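Local atomic coordinates of signal recognition particle 19 kDa protein (Pyrococcus furiosus, PDB entry 3DLU), a protein that probably binds 7S RNA directly and mediates binding of SRP54 to the signal recognition particle, which targets nascent membrane proteins to the cytoplasmic membrane. Residues R39-E42 with K47-R50; E35-A40 with G71-E76. One frame throughout, in Å; residues are numbered along the deposited sequence.

Interaction 1. Residues R39-E42 with K47-R50; sequences RAAE and KVIR
In the split beta-alpha-beta unit formed by strand 3-6, helix 34-43 and strand 47-56, the helix-to-strand turn brings A41 and E42 up to V48. It illustrates how a chain that leaves a helix and doubles back at once as a strand can bring one valine methyl against two successive residues of that helix. V48 does the work with a single methyl group. Its CG1 lies anti to the backbone N (chi1 -178°), which leaves CG2 anti to the carbonyl carbon and directed at the helix. There CG2 meets A41 CB at 4.2 Å. It also meets E42 CG at 4.2 Å, and the two approaches to it diverge by roughly 76°. The aliphatic stem of E42, rather than its carboxylate, does the touching: CG sits beside the backbone N (chi1 -72°), and the chain then extends so that OE2 stands off on the E42 side, 4.6 Å from V48 CG2. The backbones stay well apart, with E42 CA and K47 CA 6.7 Å from one another. L75 of strand 68-76 packs on both A41 and V48 and continues the apolar surface inward. Just beyond V48, I49 and R50 both face V74 in a classic beta bulge, and R50 goes on to form salt bridges with D54 of a second subunit and E52 of a third. No hydrogen bond links 39-42 to 47-50. The contact is therefore purely apolar and modest in area, its interior side formed by A41 and its outer side by methylene carbon from an exposed glutamate, whose charged end need not be buried for the stem to contribute.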
loop_
_atom_site.group_PDB
_atom_site.type_symbol
_atom_site.label_atom_id
_atom_site.label_comp_id
_atom_site.label_asym_id
_atom_site.label_seq_id
_atom_site.Cartn_x
_atom_site.Cartn_y
_atom_site.Cartn_z
ATOM N N ARG A 39 3.564 7.671 16.249
ATOM C CA ARG A 39 3.974 8.638 17.262
ATOM C C ARG A 39 4.080 7.995 18.641
ATOM O O ARG A 39 5.057 8.225 19.362
ATOM C CB ARG A 39 3.014 9.831 17.311
ATOM C CG ARG A 39 3.468 10.894 18.293
ATOM C CD ARG A 39 2.440 12.005 18.419
ATOM N NE ARG A 39 2.753 12.876 19.549
ATOM C CZ ARG A 39 1.961 13.844 19.997
ATOM N NH1 ARG A 39 0.793 14.070 19.413
ATOM N NH2 ARG A 39 2.339 14.585 21.031
ATOM N N ALA A 40 3.068 7.206 19.013
ATOM C CA ALA A 40 3.077 6.478 20.287
ATOM C C ALA A 40 4.251 5.509 20.407
ATOM O O ALA A 40 4.913 5.456 21.442
ATOM C CB ALA A 40 1.749 5.731 20.490
ATOM N N ALA A 41 4.498 4.734 19.352
ATOM C CA ALA A 41 5.586 3.752 19.358
ATOM C C ALA A 41 6.928 4.434 19.603
ATOM O O ALA A 41 7.740 3.953 20.383
ATOM C CB ALA A 41 5.614 2.958 18.043
ATOM N N GLU A 42 7.137 5.560 18.933
ATOM C CA GLU A 42 8.384 6.308 19.050
ATOM C C GLU A 42 8.530 6.848 20.468
ATOM O O GLU A 42 9.589 6.732 21.084
ATOM C CB GLU A 42 8.416 7.435 18.027
ATOM C CG GLU A 42 8.612 6.940 16.585
ATOM C CD GLU A 42 8.413 8.037 15.551
ATOM O OE1 GLU A 42 7.857 9.102 15.905
ATOM O OE2 GLU A 42 8.806 7.828 14.382
ATOM N N LYS A 47 10.929 0.493 18.051
ATOM C CA LYS A 47 11.542 0.834 16.777
ATOM C C LYS A 47 10.537 0.582 15.666
ATOM O O LYS A 47 9.929 -0.482 15.617
ATOM C CB LYS A 47 12.813 0.014 16.555
ATOM C CG LYS A 47 13.497 0.330 15.239
ATOM C CD LYS A 47 14.801 -0.433 15.100
ATOM C CE LYS A 47 15.613 0.095 13.922
ATOM N NZ LYS A 47 16.815 -0.741 13.654
ATOM N N VAL A 48 10.352 1.573 14.797
ATOM C CA VAL A 48 9.445 1.443 13.659
ATOM C C VAL A 48 10.173 0.915 12.422
ATOM O O VAL A 48 11.135 1.522 11.941
ATOM C CB VAL A 48 8.749 2.775 13.345
ATOM C CG1 VAL A 48 7.777 2.614 12.203
ATOM C CG2 VAL A 48 8.029 3.286 14.590
ATOM N N ILE A 49 9.689 -0.218 11.925
ATOM C CA ILE A 49 10.298 -0.958 10.818
ATOM C C ILE A 49 9.613 -0.672 9.470
ATOM O O ILE A 49 10.283 -0.433 8.457
ATOM C CB ILE A 49 10.264 -2.477 11.115
ATOM C CG1 ILE A 49 10.986 -2.793 12.435
ATOM C CG2 ILE A 49 10.828 -3.296 9.954
ATOM C CD1 ILE A 49 12.420 -2.253 12.504
ATOM N N ARG A 50 8.282 -0.711 9.455
ATOM C CA ARG A 50 7.500 -0.392 8.250
ATOM C C ARG A 50 6.218 0.337 8.626
ATOM O O ARG A 50 5.583 -0.007 9.611
ATOM C CB ARG A 50 7.109 -1.661 7.479
ATOM C CG ARG A 50 6.112 -1.370 6.325
ATOM C CD ARG A 50 5.759 -2.611 5.498
ATOM N NE ARG A 50 5.127 -2.272 4.217
ATOM C CZ ARG A 50 3.943 -2.728 3.807
ATOM N NH1 ARG A 50 3.233 -3.543 4.575
ATOM N NH2 ARG A 50 3.468 -2.375 2.614
#

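Interaction 2. Residues E35-A40 with G71-E76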
loop_
_atom_site.group_PDB
_atom_site.type_symbol
_atom_site.label_atom_id
_atom_site.label_comp_id
_atom_site.label_asym_id
_atom_site.label_seq_id
_atom_site.Cartn_x
_atom_site.Cartn_y
_atom_site.Cartn_z
ATOM N N GLU A 35 -0.637 7.240 11.956
ATOM C CA GLU A 35 0.347 8.226 12.403
ATOM C C GLU A 35 0.360 8.354 13.926
ATOM O O GLU A 35 1.396 8.618 14.524
ATOM C CB GLU A 35 0.078 9.591 11.765
ATOM N N GLU A 36 -0.792 8.155 14.554
ATOM C CA GLU A 36 -0.852 8.209 16.011
ATOM C C GLU A 36 -0.124 7.015 16.625
ATOM O O GLU A 36 0.556 7.144 17.645
ATOM C CB GLU A 36 -2.308 8.241 16.495
ATOM C CG GLU A 36 -3.017 9.569 16.268
ATOM C CD GLU A 36 -4.448 9.545 16.778
ATOM O OE1 GLU A 36 -5.207 8.658 16.339
ATOM O OE2 GLU A 36 -4.811 10.394 17.624
ATOM N N ILE A 37 -0.303 5.851 16.015
ATOM C CA ILE A 37 0.379 4.639 16.448
ATOM C C ILE A 37 1.891 4.802 16.290
ATOM O O ILE A 37 2.658 4.410 17.165
ATOM C CB ILE A 37 -0.138 3.440 15.657
ATOM C CG1 ILE A 37 -1.606 3.200 16.053
ATOM C CG2 ILE A 37 0.707 2.188 15.907
ATOM C CD1 ILE A 37 -2.368 2.272 15.109
ATOM N N VAL A 38 2.314 5.403 15.183
ATOM C CA VAL A 38 3.739 5.614 14.971
ATOM C C VAL A 38 4.286 6.580 16.024
ATOM O O VAL A 38 5.332 6.332 16.628
ATOM C CB VAL A 38 4.040 6.132 13.557
ATOM C CG1 VAL A 38 5.487 6.639 13.465
ATOM C CG2 VAL A 38 3.781 5.039 12.528
ATOM N N ARG A 39 3.564 7.671 16.249
ATOM C CA ARG A 39 3.974 8.638 17.262
ATOM C C ARG A 39 4.080 7.995 18.641
ATOM O O ARG A 39 5.057 8.225 19.362
ATOM C CB ARG A 39 3.014 9.831 17.311
ATOM C CG ARG A 39 3.468 10.894 18.293
ATOM C CD ARG A 39 2.440 12.005 18.419
ATOM N NE ARG A 39 2.753 12.876 19.549
ATOM C CZ ARG A 39 1.961 13.844 19.997
ATOM N NH1 ARG A 39 0.793 14.070 19.413
ATOM N NH2 ARG A 39 2.339 14.585 21.031
ATOM N N ALA A 40 3.068 7.206 19.013
ATOM C CA ALA A 40 3.077 6.478 20.287
ATOM C C ALA A 40 4.251 5.509 20.407
ATOM O O ALA A 40 4.913 5.456 21.442
ATOM C CB ALA A 40 1.749 5.731 20.490
ATOM N N GLY A 71 -4.320 0.542 6.998
ATOM C CA GLY A 71 -2.885 0.557 7.222
ATOM C C GLY A 71 -2.352 -0.509 8.147
ATOM O O GLY A 71 -3.105 -1.341 8.668
ATOM N N MET A 72 -1.038 -0.485 8.339
ATOM C CA MET A 72 -0.365 -1.409 9.245
ATOM C C MET A 72 1.007 -0.876 9.575
ATOM O O MET A 72 1.580 -0.077 8.820
ATOM C CB MET A 72 -0.242 -2.818 8.643
ATOM C CG MET A 72 0.723 -2.921 7.448
ATOM S SD MET A 72 2.453 -3.298 7.848
ATOM C CE MET A 72 2.507 -5.103 7.607
ATOM N N ILE A 73 1.522 -1.294 10.718
ATOM C CA ILE A 73 2.827 -0.844 11.181
ATOM C C ILE A 73 3.577 -2.078 11.619
ATOM O O ILE A 73 3.024 -2.927 12.311
ATOM C CB ILE A 73 2.730 0.115 12.403
ATOM C CG1 ILE A 73 1.817 1.318 12.124
ATOM C CG2 ILE A 73 4.119 0.601 12.797
ATOM C CD1 ILE A 73 0.340 1.075 12.401
ATOM N N VAL A 74 4.831 -2.200 11.202
ATOM C CA VAL A 74 5.696 -3.227 11.744
ATOM C C VAL A 74 6.597 -2.532 12.750
ATOM O O VAL A 74 7.204 -1.509 12.441
ATOM C CB VAL A 74 6.557 -3.878 10.639
ATOM C CG1 VAL A 74 7.497 -4.892 11.252
ATOM C CG2 VAL A 74 5.653 -4.543 9.583
ATOM N N LEU A 75 6.650 -3.096 13.960
ATOM C CA LEU A 75 7.383 -2.527 15.085
ATOM C C LEU A 75 8.290 -3.559 15.763
ATOM O O LEU A 75 8.079 -4.761 15.630
ATOM C CB LEU A 75 6.393 -1.996 16.130
ATOM C CG LEU A 75 5.472 -0.832 15.771
ATOM C CD1 LEU A 75 4.491 -0.565 16.909
ATOM C CD2 LEU A 75 6.289 0.416 15.449
ATOM N N GLU A 76 9.304 -3.083 16.488
ATOM C CA GLU A 76 10.048 -3.935 17.403
ATOM C C GLU A 76 9.883 -3.365 18.803
ATOM O O GLU A 76 10.002 -2.160 18.994
ATOM C CB GLU A 76 11.533 -3.971 17.025
ATOM C CG GLU A 76 11.807 -4.882 15.862
ATOM C CD GLU A 76 13.261 -4.855 15.417
ATOM O OE1 GLU A 76 13.984 -3.903 15.763
ATOM O OE2 GLU A 76 13.669 -5.797 14.716
#
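I73, in the central strand of the three-stranded antiparallel sheet, points its side chain at I37 and V38 of helix 34-43. This is helix-on-sheet packing in a beta-alpha-beta-beta-alpha fold, and it shows how one isoleucine can touch two successive helix residues with different carbons of one branch. From CB, the longer branch of I73 leaves through CG1, anti to the carbonyl carbon (chi1 -55°). CG1 is shared by both helix residues: it lies 4.0 Å from I37 CG2 and 4.2 Å from V38 CG2. At CG1 the chain bends away from an extended course (chi2 86°), and the terminal CD1 is thereby brought against I37, where it finds three carbons. It comes within 3.7 Å of I37 CG2, 4.0 Å of I37 CD1 and 4.1 Å of I37 CB, resting in the fork of that side chain as the two isoleucines pass at a slant. The backbones keep their distance, V38 CA and I73 CA standing 7.5 Å apart.

Helix 81-100 closes over the same layer: I92 packs on I37, and I88 on L75, which projects from the same face of the strand as I73. On the opposite face, M72 and V74 pack against W7 of the third subunit, so the strand is covered on both sides. V38, at the flank, also touches V51 of strand 47-56. No hydrogen bond or salt bridge joins 35-40 to 71-76; the contact rests on branched aliphatic carbons, and the tightest approach among them joins two methyls, CG2 of I37 and CD1 of I73.

After strand 3-6 the chain runs on to helix 34-43, from whose overlapping segments both contacts set out. Interaction 1 closes the short loop by which the helix turns into strand 47-56, an outermost strand of this chain's sheet. Interaction 2 closes a much longer one, which takes in that whole strand and the unmodelled residues 59-65 before returning as central strand 68-76. Judged by the residues that touch, the short loop lies within the long one and the two do not cross. The strands reached are antiparallel neighbours, joined by backbone hydrogen bonds such as K47 O to E76 N (2.8 Å), so one helix is tied to adjacent strands of one sheet.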